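PDB 2PB9: phosphomethylpyrimidine kinase from Pyrococcus furiosus, which probably phosphorylates hydroxymethylpyrimidine and its phosphate and, through the C-terminal ThiN domain that forms this chain, joins the product to thiazole phosphate, giving thiamine phosphate. Local coordinates for residues G73-D76 against H77-A81. Residues are numbered along the deposited sequence; the frame is centred on the assembly and turned at random.
With PO4 (phosphate ion), chain C.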
loop_
_atom_site.group_PDB
_atom_site.type_symbol
_atom_site.label_atom_id
_atom_site.label_comp_id
_atom_site.label_asym_id
_atom_site.label_seq_id
_atom_site.Cartn_x
_atom_site.Cartn_y
_atom_site.Cartn_z
ATOM N N GLY A 73 -10.253 -29.765 8.898
ATOM C CA GLY A 73 -10.971 -28.507 8.908
ATOM C C GLY A 73 -10.308 -27.518 9.853
ATOM O O GLY A 73 -10.860 -26.450 10.138
ATOM N N ALA A 74 -9.120 -27.862 10.349
ATOM C CA ALA A 74 -8.421 -26.975 11.274
ATOM C C ALA A 74 -7.877 -25.758 10.540
ATOM O O ALA A 74 -7.998 -24.632 11.014
ATOM C CB ALA A 74 -7.290 -27.726 11.988
ATOM N N SER A 75 -7.293 -25.991 9.371
ATOM C CA SER A 75 -6.733 -24.922 8.555
ATOM C C SER A 75 -7.734 -24.409 7.513
ATOM O O SER A 75 -8.490 -25.181 6.925
ATOM C CB SER A 75 -5.475 -25.432 7.859
ATOM O OG SER A 75 -5.275 -24.769 6.632
ATOM N N ASP A 76 -7.749 -23.100 7.290
ATOM C CA ASP A 76 -8.651 -22.540 6.298
ATOM C C ASP A 76 -7.912 -21.954 5.100
ATOM O O ASP A 76 -8.224 -22.269 3.959
ATOM C CB ASP A 76 -9.537 -21.454 6.911
ATOM C CG ASP A 76 -10.225 -20.598 5.848
ATOM O OD1 ASP A 76 -10.783 -21.180 4.884
ATOM O OD2 ASP A 76 -10.209 -19.348 5.971
ATOM N N HIS A 77 -6.929 -21.106 5.369
ATOM C CA HIS A 77 -6.174 -20.448 4.311
ATOM C C HIS A 77 -5.146 -21.321 3.596
ATOM O O HIS A 77 -5.035 -21.279 2.368
ATOM C CB HIS A 77 -5.515 -19.199 4.884
ATOM C CG HIS A 77 -6.496 -18.147 5.294
ATOM N ND1 HIS A 77 -6.165 -17.095 6.121
ATOM C CD2 HIS A 77 -7.793 -17.958 4.947
ATOM C CE1 HIS A 77 -7.212 -16.301 6.262
ATOM N NE2 HIS A 77 -8.213 -16.800 5.559
ATOM N N LEU A 78 -4.401 -22.114 4.350
ATOM C CA LEU A 78 -3.406 -22.971 3.741
ATOM C C LEU A 78 -4.095 -24.136 3.033
ATOM O O LEU A 78 -3.601 -24.633 2.019
ATOM C CB LEU A 78 -2.434 -23.492 4.804
ATOM C CG LEU A 78 -1.098 -23.989 4.248
ATOM C CD1 LEU A 78 -0.368 -22.829 3.596
ATOM C CD2 LEU A 78 -0.245 -24.593 5.350
ATOM N N ALA A 79 -5.244 -24.564 3.554
ATOM C CA ALA A 79 -5.973 -25.679 2.949
ATOM C C ALA A 79 -6.435 -25.326 1.547
ATOM O O ALA A 79 -6.352 -26.144 0.627
ATOM C CB ALA A 79 -7.168 -26.071 3.812
ATOM N N ARG A 80 -6.940 -24.110 1.391
ATOM C CA ARG A 80 -7.398 -23.643 0.091
ATOM C C ARG A 80 -6.213 -23.604 -0.861
ATOM O O ARG A 80 -6.335 -23.945 -2.031
ATOM C CB ARG A 80 -8.023 -22.246 0.206
ATOM C CG ARG A 80 -9.513 -22.239 0.561
ATOM C CD ARG A 80 -9.804 -21.521 1.884
ATOM N NE ARG A 80 -9.417 -20.109 1.859
ATOM C CZ ARG A 80 -10.271 -19.090 1.788
ATOM N NH1 ARG A 80 -11.584 -19.313 1.737
ATOM N NH2 ARG A 80 -9.811 -17.840 1.758
ATOM N N ALA A 81 -5.064 -23.189 -0.349
ATOM C CA ALA A 81 -3.854 -23.114 -1.152
ATOM C C ALA A 81 -3.436 -24.494 -1.659
ATOM O O ALA A 81 -3.220 -24.683 -2.862
ATOM C CB ALA A 81 -2.732 -22.506 -0.324
HETATM P P PO4 C . -4.775 -21.147 8.475
HETATM O O1 PO4 C . -3.689 -20.146 8.306
HETATM O O2 PO4 C . -4.642 -21.797 9.812
HETATM O O3 PO4 C . -6.098 -20.433 8.401
HETATM O O4 PO4 C . -4.680 -22.169 7.398
#
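S75 and A79 meet where the loop after strand 70-72 turns into helix 77-86: S75 OG accepts a weak hydrogen bond from A79 N (3.1 Å). With OG anti to the backbone N (chi1 151°), the short hydroxyl turns toward the first turn of the helix, where it also donates to O4 of a phosphate ion, 2.8 Å from OG. Serine suits this place because one small group can serve helix and anion together. The small methyl of A79 fits against S75 OG and S75 O. The same phosphate takes two nearly straight bonds from the opening backbone, H77 N to O3 (3.2 Å) and L78 N to O4 (3.1 Å), with weaker ones from D76 N.

On the flank, D76 reaches out between H77 and R80, a place suited to a carboxylate, whose two branches can face both neighbours. Its OD1 forms a salt bridge with R80 NE (3.5 Å), but OD1 lies well out of the guanidinium plane, over a face, so no N-H points at it and the pairing is one of charge; carboxylate and guanidinium are turned 56° apart. A long, flexible arginine suits its position, since R80 bends at chi2 and chi3 to bring its charge back to D76. Cutting R80 back to an alanine would probably leave the D76 carboxylate without this positive partner and freer to turn. D76 OD2, the other branch, lies 3.0 Å from H77 CD2 without a hydrogen bond, approaching the imidazole obliquely, with carboxylate and ring 47° apart. The H77 and R80 side chains also touch I139 of helix 138-149.

R56 NE adds a further hydrogen bond to the phosphate. The ion probably came from the crystallisation liquor, yet peptide N-H groups converging at a helix N-terminus, whose dipole should favour negative charge, form an anion site consistent with binding a substrate phosphate.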